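Local structure of EvdO2 (Micromonospora carbonacea, 4XAB) at residues Trp128-Ala133 with Arg212-Ala217; Gly143-Thr148 with Val230-Ser235; Tyr162-His167 with Ser195-Pro200; Leu172-Ile177 with Leu186-Val191. The protein probably catalyses an oxidative cyclization in orthosomycin biosynthesis, as a metal-dependent oxygenase of the phytanoyl-CoA dioxygenase family. One frame throughout, in Å; residues are numbered along the deposited sequence.

Contact 1. Residues Trp128-Ala133 with Arg212-Ala217; sequences WHQDEA and RTPHYA. With NI (nickel (II) ion), chain B.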
loop_
_atom_site.group_PDB
_atom_site.type_symbol
_atom_site.label_atom_id
_atom_site.label_comp_id
_atom_site.label_asym_id
_atom_site.label_seq_id
_atom_site.Cartn_x
_atom_site.Cartn_y
_atom_site.Cartn_z
ATOM N N TRP A 128 -11.276 -2.402 -5.722
ATOM C CA TRP A 128 -10.395 -2.231 -6.876
ATOM C C TRP A 128 -10.110 -0.762 -7.174
ATOM O O TRP A 128 -11.022 0.051 -7.243
ATOM C CB TRP A 128 -11.004 -2.888 -8.113
ATOM C CG TRP A 128 -10.880 -4.367 -8.089
ATOM C CD1 TRP A 128 -11.866 -5.273 -7.800
ATOM C CD2 TRP A 128 -9.700 -5.120 -8.358
ATOM N NE1 TRP A 128 -11.365 -6.546 -7.880
ATOM C CE2 TRP A 128 -10.034 -6.482 -8.211
ATOM C CE3 TRP A 128 -8.385 -4.775 -8.696
ATOM C CZ2 TRP A 128 -9.105 -7.503 -8.400
ATOM C CZ3 TRP A 128 -7.460 -5.788 -8.888
ATOM C CH2 TRP A 128 -7.823 -7.141 -8.735
ATOM N N HIS A 129 -8.829 -0.438 -7.347
ATOM C CA HIS A 129 -8.403 0.915 -7.686
ATOM C C HIS A 129 -7.013 0.872 -8.279
ATOM O O HIS A 129 -6.305 -0.128 -8.157
ATOM C CB HIS A 129 -8.402 1.843 -6.451
ATOM C CG HIS A 129 -7.344 1.506 -5.437
ATOM N ND1 HIS A 129 -7.470 0.454 -4.550
ATOM C CD2 HIS A 129 -6.135 2.067 -5.183
ATOM C CE1 HIS A 129 -6.387 0.385 -3.791
ATOM N NE2 HIS A 129 -5.555 1.348 -4.156
ATOM N N GLN A 130 -6.626 1.976 -8.915
ATOM C CA GLN A 130 -5.237 2.197 -9.281
ATOM C C GLN A 130 -4.760 3.386 -8.476
ATOM O O GLN A 130 -5.478 4.383 -8.344
ATOM C CB GLN A 130 -5.089 2.457 -10.779
ATOM C CG GLN A 130 -5.343 1.246 -11.630
ATOM C CD GLN A 130 -5.747 1.633 -13.026
ATOM O OE1 GLN A 130 -6.820 2.204 -13.226
ATOM N NE2 GLN A 130 -4.892 1.337 -14.000
ATOM N N ASP A 131 -3.554 3.295 -7.922
ATOM C CA ASP A 131 -3.082 4.369 -7.066
ATOM C C ASP A 131 -2.984 5.672 -7.871
ATOM O O ASP A 131 -3.203 6.761 -7.337
ATOM C CB ASP A 131 -1.731 4.003 -6.427
ATOM C CG ASP A 131 -1.856 2.896 -5.397
ATOM O OD1 ASP A 131 -2.986 2.624 -4.939
ATOM O OD2 ASP A 131 -0.829 2.279 -5.060
ATOM N N GLU A 132 -2.681 5.563 -9.161
ATOM C CA GLU A 132 -2.584 6.766 -9.998
ATOM C C GLU A 132 -3.926 7.511 -10.112
ATOM O O GLU A 132 -3.961 8.708 -10.398
ATOM C CB GLU A 132 -2.061 6.418 -11.397
ATOM C CG GLU A 132 -1.708 7.673 -12.214
ATOM C CD GLU A 132 -0.860 7.372 -13.428
ATOM O OE1 GLU A 132 -0.194 6.321 -13.447
ATOM O OE2 GLU A 132 -0.873 8.190 -14.372
ATOM N N ALA A 133 -5.036 6.821 -9.872
ATOM C CA ALA A 133 -6.338 7.493 -9.953
ATOM C C ALA A 133 -6.473 8.613 -8.924
ATOM O O ALA A 133 -7.312 9.509 -9.070
ATOM C CB ALA A 133 -7.471 6.472 -9.783
ATOM N N ARG A 212 0.203 2.247 -11.527
ATOM C CA ARG A 212 -0.942 1.997 -12.413
ATOM C C ARG A 212 -1.486 0.561 -12.328
ATOM O O ARG A 212 -2.442 0.214 -13.013
ATOM C CB ARG A 212 -0.564 2.329 -13.856
ATOM C CG ARG A 212 -1.710 2.870 -14.691
ATOM C CD ARG A 212 -1.202 3.422 -16.012
ATOM N NE ARG A 212 -0.753 4.809 -15.915
ATOM C CZ ARG A 212 -0.418 5.551 -16.967
ATOM N NH1 ARG A 212 -0.466 5.025 -18.182
ATOM N NH2 ARG A 212 -0.028 6.809 -16.810
ATOM N N THR A 213 -0.897 -0.282 -11.492
ATOM C CA THR A 213 -1.434 -1.637 -11.383
ATOM C C THR A 213 -2.710 -1.686 -10.547
ATOM O O THR A 213 -2.695 -1.311 -9.383
ATOM C CB THR A 213 -0.399 -2.585 -10.762
ATOM O OG1 THR A 213 0.822 -2.450 -11.485
ATOM C CG2 THR A 213 -0.887 -4.042 -10.819
ATOM N N PRO A 214 -3.821 -2.165 -11.136
ATOM C CA PRO A 214 -5.037 -2.255 -10.317
ATOM C C PRO A 214 -4.868 -3.250 -9.175
ATOM O O PRO A 214 -4.263 -4.321 -9.362
ATOM C CB PRO A 214 -6.108 -2.739 -11.310
ATOM C CG PRO A 214 -5.563 -2.379 -12.670
ATOM C CD PRO A 214 -4.061 -2.570 -12.530
ATOM N N HIS A 215 -5.357 -2.887 -7.993
ATOM C CA HIS A 215 -5.320 -3.824 -6.878
ATOM C C HIS A 215 -6.537 -3.696 -5.979
ATOM O O HIS A 215 -7.255 -2.704 -6.014
ATOM C CB HIS A 215 -4.025 -3.665 -6.057
ATOM C CG HIS A 215 -3.711 -2.251 -5.661
ATOM N ND1 HIS A 215 -3.213 -1.321 -6.548
ATOM C CD2 HIS A 215 -3.789 -1.624 -4.464
ATOM C CE1 HIS A 215 -3.026 -0.173 -5.918
ATOM N NE2 HIS A 215 -3.352 -0.333 -4.651
ATOM N N TYR A 216 -6.741 -4.731 -5.171
ATOM C CA TYR A 216 -7.915 -4.889 -4.318
ATOM C C TYR A 216 -7.438 -5.572 -3.054
ATOM O O TYR A 216 -6.483 -6.339 -3.100
ATOM C CB TYR A 216 -8.972 -5.724 -5.040
ATOM C CG TYR A 216 -9.978 -6.434 -4.174
ATOM C CD1 TYR A 216 -9.702 -7.682 -3.617
ATOM C CD2 TYR A 216 -11.223 -5.874 -3.948
ATOM C CE1 TYR A 216 -10.631 -8.330 -2.838
ATOM C CE2 TYR A 216 -12.157 -6.515 -3.174
ATOM C CZ TYR A 216 -11.854 -7.738 -2.620
ATOM O OH TYR A 216 -12.794 -8.377 -1.855
ATOM N N ALA A 217 -8.075 -5.289 -1.924
ATOM C CA ALA A 217 -7.811 -6.073 -0.718
ATOM C C ALA A 217 -9.117 -6.515 -0.104
ATOM O O ALA A 217 -10.049 -5.727 0.023
ATOM C CB ALA A 217 -6.990 -5.277 0.295
HETATM NI NI NI B . -3.629 1.343 -3.463
HETATM O O HOH W 1 -1.796 1.121 -8.429
HETATM O O HOH W 2 -1.745 1.168 -2.781
#
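One face of the W128 indole is covered by Y216, whose CB sits in a CH-pi contact 3.5 Å from the centroid of the five-membered ring. The tyrosine ring continues from there as an offset stack, its plane turned 26° from the indole. At the indole edge, W128 CZ3 approaches P214 O at 3.5 Å. With W128 cut back to alanine, Y216 CB would probably lose its covering ring and the phenol its stacking partner. The imidazoles of H129 and H215 converge obliquely, planes at 65°, and both point NE2 at the nickel ion, H129 NE2 from 2.0 Å. The D131 carboxylate stands nearly perpendicular to the H215 ring at its edge and binds the metal through OD1 at 2.1 Å. This trio is the two-histidine, one-carboxylate facial triad of the double-stranded beta-helix oxygenases, in which nickel probably replaces iron. Rotation of the H215 ring is fixed by ND1, which donates in the ring plane to T213 O at 2.9 Å; P127 O does the same service for H129 ND1. Farther along, R212 grips E132 side-on, NE to OE1 and NH2 to OE2, each 2.9 Å, and R246 shares OE2. Two backbone bonds pair H129 with H215. Strand 215-217 lies at the edge of a three-stranded sheet beside strand 160-162, where Y162 packs on H215, while H209 of strand 206-210 holds D131 OD2.

Contact 2. Residues Gly143-Thr148 with Val230-Ser235; sequences GLSIWT and VLVFMS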
loop_
_atom_site.group_PDB
_atom_site.type_symbol
_atom_site.label_atom_id
_atom_site.label_comp_id
_atom_site.label_asym_id
_atom_site.label_seq_id
_atom_site.Cartn_x
_atom_site.Cartn_y
_atom_site.Cartn_z
ATOM N N GLY A 143 6.531 5.555 -10.450
ATOM C CA GLY A 143 6.646 5.212 -9.051
ATOM C C GLY A 143 6.071 3.880 -8.691
ATOM O O GLY A 143 5.453 3.194 -9.510
ATOM N N LEU A 144 6.258 3.522 -7.432
ATOM C CA LEU A 144 5.734 2.259 -6.951
ATOM C C LEU A 144 5.545 2.316 -5.446
ATOM O O LEU A 144 5.960 3.276 -4.772
ATOM C CB LEU A 144 6.668 1.104 -7.349
ATOM C CG LEU A 144 8.168 1.180 -7.011
ATOM C CD1 LEU A 144 8.440 1.028 -5.517
ATOM C CD2 LEU A 144 8.940 0.100 -7.767
ATOM N N SER A 145 4.908 1.277 -4.934
ATOM C CA SER A 145 4.678 1.097 -3.507
ATOM C C SER A 145 5.250 -0.243 -3.065
ATOM O O SER A 145 5.116 -1.225 -3.778
ATOM C CB SER A 145 3.187 1.122 -3.178
ATOM O OG SER A 145 2.646 2.402 -3.453
ATOM N N ILE A 146 5.854 -0.257 -1.883
ATOM C CA ILE A 146 6.362 -1.478 -1.252
ATOM C C ILE A 146 5.603 -1.666 0.056
ATOM O O ILE A 146 5.769 -0.896 1.014
ATOM C CB ILE A 146 7.891 -1.402 -1.010
ATOM C CG1 ILE A 146 8.627 -1.212 -2.333
ATOM C CG2 ILE A 146 8.392 -2.678 -0.373
ATOM C CD1 ILE A 146 10.135 -0.934 -2.187
ATOM N N TRP A 147 4.732 -2.672 0.044
ATOM C CA TRP A 147 3.787 -3.005 1.101
ATOM C C TRP A 147 4.395 -4.127 1.933
ATOM O O TRP A 147 4.354 -5.272 1.506
ATOM C CB TRP A 147 2.467 -3.442 0.442
ATOM C CG TRP A 147 1.200 -3.629 1.264
ATOM C CD1 TRP A 147 0.228 -2.689 1.510
ATOM C CD2 TRP A 147 0.711 -4.860 1.828
ATOM N NE1 TRP A 147 -0.802 -3.251 2.236
ATOM C CE2 TRP A 147 -0.531 -4.578 2.441
ATOM C CE3 TRP A 147 1.212 -6.163 1.890
ATOM C CZ2 TRP A 147 -1.279 -5.557 3.114
ATOM C CZ3 TRP A 147 0.462 -7.139 2.562
ATOM C CH2 TRP A 147 -0.765 -6.825 3.160
ATOM N N THR A 148 4.987 -3.797 3.081
ATOM C CA THR A 148 5.633 -4.812 3.926
ATOM C C THR A 148 4.660 -5.221 5.013
ATOM O O THR A 148 4.164 -4.364 5.749
ATOM C CB THR A 148 6.926 -4.291 4.589
ATOM O OG1 THR A 148 7.872 -3.903 3.587
ATOM C CG2 THR A 148 7.544 -5.357 5.515
ATOM N N VAL A 230 3.846 0.690 4.470
ATOM C CA VAL A 230 3.953 0.926 3.042
ATOM C C VAL A 230 4.951 2.041 2.791
ATOM O O VAL A 230 4.873 3.102 3.407
ATOM C CB VAL A 230 2.584 1.306 2.416
ATOM C CG1 VAL A 230 2.728 1.469 0.919
ATOM C CG2 VAL A 230 1.531 0.243 2.730
ATOM N N LEU A 231 5.899 1.799 1.894
ATOM C CA LEU A 231 6.805 2.850 1.457
ATOM C C LEU A 231 6.523 3.145 0.002
ATOM O O LEU A 231 6.426 2.239 -0.820
ATOM C CB LEU A 231 8.258 2.429 1.653
ATOM C CG LEU A 231 8.738 2.464 3.099
ATOM C CD1 LEU A 231 10.055 1.698 3.223
ATOM C CD2 LEU A 231 8.905 3.923 3.543
ATOM N N VAL A 232 6.346 4.423 -0.302
ATOM C CA VAL A 232 6.112 4.876 -1.660
ATOM C C VAL A 232 7.352 5.586 -2.186
ATOM O O VAL A 232 7.910 6.413 -1.501
ATOM C CB VAL A 232 4.910 5.818 -1.707
ATOM C CG1 VAL A 232 4.764 6.419 -3.095
ATOM C CG2 VAL A 232 3.661 5.057 -1.273
ATOM N N PHE A 233 7.798 5.202 -3.377
ATOM C CA PHE A 233 8.958 5.810 -4.020
ATOM C C PHE A 233 8.523 6.304 -5.383
ATOM O O PHE A 233 7.863 5.572 -6.129
ATOM C CB PHE A 233 10.113 4.801 -4.158
ATOM C CG PHE A 233 10.710 4.378 -2.841
ATOM C CD1 PHE A 233 10.292 3.208 -2.205
ATOM C CD2 PHE A 233 11.681 5.154 -2.226
ATOM C CE1 PHE A 233 10.844 2.833 -0.996
ATOM C CE2 PHE A 233 12.232 4.781 -1.013
ATOM C CZ PHE A 233 11.805 3.612 -0.394
ATOM N N MET A 234 8.909 7.525 -5.730
ATOM C CA MET A 234 8.419 8.096 -6.973
ATOM C C MET A 234 9.376 9.118 -7.550
ATOM O O MET A 234 10.194 9.690 -6.837
ATOM C CB MET A 234 7.065 8.743 -6.741
ATOM C CG MET A 234 7.148 9.923 -5.821
ATOM S SD MET A 234 5.514 10.345 -5.211
ATOM C CE MET A 234 5.906 11.683 -4.096
ATOM N N SER A 235 9.243 9.357 -8.849
ATOM C CA SER A 235 10.048 10.370 -9.519
ATOM C C SER A 235 9.463 11.744 -9.263
ATOM O O SER A 235 8.312 11.869 -8.838
ATOM C CB SER A 235 10.084 10.117 -11.017
ATOM O OG SER A 235 8.818 10.433 -11.574
#
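Neighbouring antiparallel strands of the larger sheet of the double-stranded beta-helix, 139-149 and 226-234, meet here with I146 opposite L231 and L144 opposite F233. These two hydrogen-bonded pairs supply four backbone bonds, the shortest being those joining I146 N to L231 O and L231 N to I146 O, both 2.8 Å. Beside them lie the non-hydrogen-bonded pairs, where S145 faces V232 and W147 faces V230. At G143 the absence of a side chain lets CA come to 3.2 Å from F233 O. Side chains alternate between the faces. On the face of L144, I146, L231 and F233, the CD1 methyl of I146 comes to 4.0 Å from F233 CE1, and L144 CD1 lies at the edge of the same phenyl ring. Helix 89-102 covers this layer, with A98 and R95 touching F233 and C94 touching I146. The other face carries S145, W147, V230 and V232. W147 has CG anti to its backbone N (chi1 -169°), and its CD1 meets V230 CG2 at 3.4 Å; S145 OG packs against V232 CG2 at 3.6 Å. The S145 side chain ends about 6 Å from the nickel ion, and an imidazole, probably from the crystallisation liquor, lies near W147, so this part of the face is turned to the metal site. Such a helix-backed antiparallel sheet beside a metal is the arrangement of the double-stranded beta-helix oxygenases.

Contact 3. Residues Tyr162-His167 with Ser195-Pro200; sequences YLPGGH and SAVACP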
loop_
_atom_site.group_PDB
_atom_site.type_symbol
_atom_site.label_atom_id
_atom_site.label_comp_id
_atom_site.label_asym_id
_atom_site.label_seq_id
_atom_site.Cartn_x
_atom_site.Cartn_y
_atom_site.Cartn_z
ATOM N N TYR A 162 -4.030 -8.447 -7.426
ATOM C CA TYR A 162 -3.680 -7.580 -8.553
ATOM C C TYR A 162 -4.290 -8.001 -9.878
ATOM O O TYR A 162 -4.618 -9.166 -10.076
ATOM C CB TYR A 162 -2.163 -7.547 -8.737
ATOM C CG TYR A 162 -1.421 -6.960 -7.583
ATOM C CD1 TYR A 162 -0.719 -7.770 -6.705
ATOM C CD2 TYR A 162 -1.399 -5.597 -7.379
ATOM C CE1 TYR A 162 -0.011 -7.233 -5.663
ATOM C CE2 TYR A 162 -0.718 -5.052 -6.337
ATOM C CZ TYR A 162 -0.021 -5.873 -5.470
ATOM O OH TYR A 162 0.682 -5.317 -4.426
ATOM N N LEU A 163 -4.409 -7.043 -10.800
ATOM C CA LEU A 163 -4.707 -7.363 -12.194
ATOM C C LEU A 163 -3.410 -7.359 -12.988
ATOM O O LEU A 163 -2.902 -6.290 -13.321
ATOM C CB LEU A 163 -5.689 -6.353 -12.806
ATOM C CG LEU A 163 -6.065 -6.726 -14.240
ATOM C CD1 LEU A 163 -7.014 -7.904 -14.228
ATOM C CD2 LEU A 163 -6.676 -5.544 -14.995
ATOM N N PRO A 164 -2.856 -8.549 -13.280
ATOM C CA PRO A 164 -1.566 -8.613 -13.975
ATOM C C PRO A 164 -1.595 -7.878 -15.305
ATOM O O PRO A 164 -2.520 -8.081 -16.097
ATOM C CB PRO A 164 -1.351 -10.115 -14.198
ATOM C CG PRO A 164 -2.189 -10.786 -13.143
ATOM C CD PRO A 164 -3.398 -9.894 -12.993
ATOM N N GLY A 165 -0.589 -7.040 -15.533
ATOM C CA GLY A 165 -0.454 -6.359 -16.800
ATOM C C GLY A 165 -1.251 -5.076 -16.861
ATOM O O GLY A 165 -1.132 -4.315 -17.821
ATOM N N GLY A 166 -2.048 -4.816 -15.825
ATOM C CA GLY A 166 -2.950 -3.671 -15.844
ATOM C C GLY A 166 -2.255 -2.324 -15.839
ATOM O O GLY A 166 -2.864 -1.296 -16.155
ATOM N N HIS A 167 -0.985 -2.313 -15.455
ATOM C CA HIS A 167 -0.221 -1.071 -15.448
ATOM C C HIS A 167 0.107 -0.585 -16.863
ATOM O O HIS A 167 0.571 0.542 -17.021
ATOM C CB HIS A 167 1.070 -1.227 -14.635
ATOM C CG HIS A 167 2.009 -2.257 -15.179
ATOM N ND1 HIS A 167 1.586 -3.496 -15.611
ATOM C CD2 HIS A 167 3.347 -2.223 -15.386
ATOM C CE1 HIS A 167 2.628 -4.189 -16.044
ATOM N NE2 HIS A 167 3.706 -3.441 -15.907
ATOM N N SER A 195 -9.731 -12.439 -13.337
ATOM C CA SER A 195 -8.389 -12.206 -13.866
ATOM C C SER A 195 -7.398 -11.870 -12.751
ATOM O O SER A 195 -6.196 -11.789 -12.981
ATOM C CB SER A 195 -8.411 -11.083 -14.897
ATOM O OG SER A 195 -9.382 -11.333 -15.894
ATOM N N ALA A 196 -7.907 -11.705 -11.538
ATOM C CA ALA A 196 -7.070 -11.289 -10.416
ATOM C C ALA A 196 -6.143 -12.393 -9.920
ATOM O O ALA A 196 -6.438 -13.595 -10.019
ATOM C CB ALA A 196 -7.938 -10.795 -9.256
ATOM N N VAL A 197 -5.022 -11.965 -9.358
ATOM C CA VAL A 197 -4.066 -12.867 -8.742
ATOM C C VAL A 197 -3.799 -12.410 -7.310
ATOM O O VAL A 197 -3.510 -11.244 -7.086
ATOM C CB VAL A 197 -2.751 -12.914 -9.564
ATOM C CG1 VAL A 197 -1.713 -13.715 -8.827
ATOM C CG2 VAL A 197 -3.016 -13.521 -10.945
ATOM N N ALA A 198 -3.907 -13.318 -6.337
ATOM C CA ALA A 198 -3.719 -12.934 -4.937
ATOM C C ALA A 198 -2.279 -13.117 -4.513
ATOM O O ALA A 198 -1.600 -14.010 -5.011
ATOM C CB ALA A 198 -4.645 -13.750 -4.011
ATOM N N CYS A 199 -1.842 -12.292 -3.565
ATOM C CA CYS A 199 -0.463 -12.304 -3.092
ATOM C C CYS A 199 -0.357 -12.479 -1.583
ATOM O O CYS A 199 -0.033 -11.530 -0.861
ATOM C CB CYS A 199 0.241 -11.011 -3.515
ATOM S SG CYS A 199 0.516 -10.962 -5.290
ATOM N N PRO A 200 -0.611 -13.704 -1.096
ATOM C CA PRO A 200 -0.394 -13.925 0.334
ATOM C C PRO A 200 1.085 -13.789 0.696
ATOM O O PRO A 200 1.954 -13.977 -0.161
ATOM C CB PRO A 200 -0.899 -15.352 0.545
ATOM C CG PRO A 200 -1.895 -15.565 -0.561
ATOM C CD PRO A 200 -1.250 -14.868 -1.735
#
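Y162 pairs with V197 in a short antiparallel bridge and meets C199 with its ring, its side chain setting out from a backbone held by two hydrogen bonds, Y162 N to V197 O and V197 N to Y162 O, each 2.9 Å. Beyond CB, CG lies anti to the carbonyl carbon (chi1 -63°), which sets the ring beside the backbone N, its CD1-CE1 edge toward the sulfur of C199. Along that edge CD1 is 3.7 Å and CE1 3.8 Å from C199 SG, with the sulfur in the plane of the ring: an edge-on sulfur-aromatic contact. CD2, on the other edge, packs against H215 CB, while F23 stacks on the ring. At the tip OH is hydrogen-bonded to H209 ND1, so Y162 positions the second-shell H209, whose NE2 bonds the metal ligand D131. The bridge joins strand 160-162 to the edge strand 197-198 of the three-stranded sheet of this double-stranded beta-helix. Past it the chain reverses in a type II turn from L163 to G166, closed by G166 N to L163 O at 3.0 Å, with positive phi at G165. L163 CD1 leans on S195 CB at 3.5 Å, and P164 sets its ring across S195 O, CD being 3.4 Å away. A glycine in place of P164 would probably uncover S195 O and free the backbone at the second position of the turn. R21 of helix 12-21 also touches the proline.

Contact 4. Residues Leu172-Ile177 with Leu186-Val191; sequences LPHHHI and LMTDDV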
loop_
_atom_site.group_PDB
_atom_site.type_symbol
_atom_site.label_atom_id
_atom_site.label_comp_id
_atom_site.label_asym_id
_atom_site.label_seq_id
_atom_site.Cartn_x
_atom_site.Cartn_y
_atom_site.Cartn_z
ATOM N N LEU A 172 -8.181 3.479 -15.320
ATOM C CA LEU A 172 -9.572 3.076 -15.477
ATOM C C LEU A 172 -10.529 4.104 -14.907
ATOM O O LEU A 172 -10.143 4.907 -14.067
ATOM C CB LEU A 172 -9.765 1.728 -14.784
ATOM C CG LEU A 172 -8.950 0.616 -15.430
ATOM C CD1 LEU A 172 -8.838 -0.589 -14.512
ATOM C CD2 LEU A 172 -9.581 0.241 -16.773
ATOM N N PRO A 173 -11.784 4.098 -15.379
ATOM C CA PRO A 173 -12.740 5.023 -14.770
ATOM C C PRO A 173 -12.881 4.740 -13.279
ATOM O O PRO A 173 -13.094 3.595 -12.891
ATOM C CB PRO A 173 -14.043 4.731 -15.519
ATOM C CG PRO A 173 -13.609 4.183 -16.839
ATOM C CD PRO A 173 -12.358 3.378 -16.530
ATOM N N HIS A 174 -12.753 5.768 -12.456
ATOM C CA HIS A 174 -12.965 5.602 -11.024
ATOM C C HIS A 174 -14.089 6.515 -10.564
ATOM O O HIS A 174 -14.426 7.501 -11.222
ATOM C CB HIS A 174 -11.694 5.919 -10.217
ATOM C CG HIS A 174 -10.624 4.868 -10.293
ATOM N ND1 HIS A 174 -9.998 4.513 -11.471
ATOM C CD2 HIS A 174 -10.036 4.130 -9.320
ATOM C CE1 HIS A 174 -9.079 3.594 -11.219
ATOM N NE2 HIS A 174 -9.087 3.340 -9.923
ATOM N N HIS A 175 -14.668 6.189 -9.422
ATOM C CA HIS A 175 -15.622 7.088 -8.793
ATOM C C HIS A 175 -15.425 7.011 -7.300
ATOM O O HIS A 175 -14.837 6.060 -6.800
ATOM C CB HIS A 175 -17.053 6.734 -9.179
ATOM C CG HIS A 175 -17.410 5.302 -8.947
ATOM N ND1 HIS A 175 -18.042 4.869 -7.801
ATOM C CD2 HIS A 175 -17.238 4.205 -9.721
ATOM C CE1 HIS A 175 -18.235 3.564 -7.874
ATOM N NE2 HIS A 175 -17.762 3.138 -9.032
ATOM N N HIS A 176 -15.886 8.025 -6.587
ATOM C CA HIS A 176 -15.852 7.945 -5.145
ATOM C C HIS A 176 -16.823 6.872 -4.685
ATOM O O HIS A 176 -17.919 6.735 -5.228
ATOM C CB HIS A 176 -16.171 9.301 -4.518
ATOM C CG HIS A 176 -14.993 10.223 -4.485
ATOM N ND1 HIS A 176 -14.865 11.303 -5.332
ATOM C CD2 HIS A 176 -13.868 10.198 -3.733
ATOM C CE1 HIS A 176 -13.724 11.919 -5.082
ATOM N NE2 HIS A 176 -13.099 11.268 -4.119
ATOM N N ILE A 177 -16.403 6.096 -3.699
ATOM C CA ILE A 177 -17.278 5.113 -3.078
ATOM C C ILE A 177 -18.548 5.819 -2.586
ATOM O O ILE A 177 -19.657 5.309 -2.750
ATOM C CB ILE A 177 -16.551 4.388 -1.930
ATOM C CG1 ILE A 177 -15.402 3.543 -2.500
ATOM C CG2 ILE A 177 -17.525 3.547 -1.136
ATOM C CD1 ILE A 177 -14.281 3.238 -1.517
ATOM N N LEU A 186 -11.554 5.932 -3.527
ATOM C CA LEU A 186 -12.002 5.722 -4.900
ATOM C C LEU A 186 -12.137 4.242 -5.229
ATOM O O LEU A 186 -11.502 3.397 -4.591
ATOM C CB LEU A 186 -11.004 6.355 -5.881
ATOM C CG LEU A 186 -10.824 7.872 -5.858
ATOM C CD1 LEU A 186 -9.622 8.239 -6.752
ATOM C CD2 LEU A 186 -12.067 8.540 -6.364
ATOM N N MET A 187 -12.950 3.927 -6.233
ATOM C CA MET A 187 -12.996 2.568 -6.750
ATOM C C MET A 187 -13.257 2.546 -8.239
ATOM O O MET A 187 -13.747 3.525 -8.805
ATOM C CB MET A 187 -14.074 1.752 -6.033
ATOM C CG MET A 187 -15.473 2.219 -6.328
ATOM S SD MET A 187 -16.663 1.140 -5.500
ATOM C CE MET A 187 -16.211 -0.432 -6.222
ATOM N N THR A 188 -12.923 1.421 -8.868
ATOM C CA THR A 188 -13.321 1.192 -10.247
ATOM C C THR A 188 -14.142 -0.090 -10.333
ATOM O O THR A 188 -13.926 -1.015 -9.554
ATOM C CB THR A 188 -12.105 1.111 -11.208
ATOM O OG1 THR A 188 -12.584 0.941 -12.547
ATOM C CG2 THR A 188 -11.138 -0.033 -10.844
ATOM N N ASP A 189 -15.093 -0.125 -11.261
ATOM C CA ASP A 189 -15.890 -1.319 -11.528
ATOM C C ASP A 189 -15.288 -2.101 -12.686
ATOM O O ASP A 189 -15.780 -3.157 -13.064
ATOM C CB ASP A 189 -17.338 -0.952 -11.875
ATOM C CG ASP A 189 -18.072 -0.286 -10.726
ATOM O OD1 ASP A 189 -17.859 -0.685 -9.560
ATOM O OD2 ASP A 189 -18.875 0.634 -10.995
ATOM N N ASP A 190 -14.223 -1.564 -13.259
ATOM C CA ASP A 190 -13.734 -2.059 -14.534
ATOM C C ASP A 190 -12.555 -3.007 -14.420
ATOM O O ASP A 190 -11.633 -2.968 -15.234
ATOM C CB ASP A 190 -13.393 -0.860 -15.427
ATOM C CG ASP A 190 -14.640 -0.093 -15.847
ATOM O OD1 ASP A 190 -15.586 -0.744 -16.331
ATOM O OD2 ASP A 190 -14.699 1.145 -15.672
ATOM N N VAL A 191 -12.602 -3.876 -13.410
ATOM C CA VAL A 191 -11.650 -4.975 -13.292
ATOM C C VAL A 191 -12.424 -6.288 -13.221
ATOM O O VAL A 191 -13.399 -6.396 -12.482
ATOM C CB VAL A 191 -10.743 -4.843 -12.036
ATOM C CG1 VAL A 191 -9.825 -6.062 -11.902
ATOM C CG2 VAL A 191 -9.918 -3.566 -12.099
HETATM O O HOH W 3 -15.755 2.025 -13.190
#
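Three consecutive histidines, H174, H175 and H176, each take an alkyl group of the facing chain over a ring face, but from differently directed partners. T188 CB stands almost squarely above the H174 ring, 3.9 Å from its centroid and 6° off the normal. H176 is met in the same fashion by L186 CD2, at 3.7 Å from the ring centroid. M187 instead runs alongside H175, pointing the same way, and brings CG within 3.4 Å of H175 CE1; its bent end places SD obliquely to the ring and against I177 CG1. This hairpin of strands 175-176 and 186-187 is held by two backbone hydrogen bonds between H175 and M187, and the H176-L186 pair beside it has diverging side chains. H174 is also pinned at its edge, for ND1 donates to L172 O at 2.6 Å from above the carbonyl plane, while NE2 bonds to Q130 N. T188 OG1 points away from its own N (chi1 -178°), beside the carbonyl carbon, where it both donates to P173 O at 2.7 Å and accepts from D190 N at 3.1 Å, the latter closing an ST turn. A water ties P173 O, D189 N and D190 OD2 together at the solvent side. The D189 carboxylate crosses H175 with planes 54° apart, and the bond from H175 NE2 to D189 OD2 is weak. Nearby, L172 CD1 packs on V191 CG2, at about a right angle.

How the contacts relate
Contacts 1 and 2 are buried, while contacts 3 and 4 are only partly so, and contact 4 lies farthest out, its centre about 17 Å from that of the chain. Contacts 1 and 3 share the three-stranded sheet, with L163 N probably bonded to P214 O. Contact 4 docks on contact 1 through backbone T188 N to W128 O and L172 N to Q130 OE1, so the hairpin is tied to the metal-bearing loop. Chemistry follows place: contact 1 mixes metal ligands, ion pair and stacking, contact 2 is regular sheet with apolar pairs, contact 3 a turn beside a bridge, and contact 4 histidine faces, an ST turn and a water bound to one carboxylate. Contacts 2 and 4 stay about 13 Å apart at their nearest atoms.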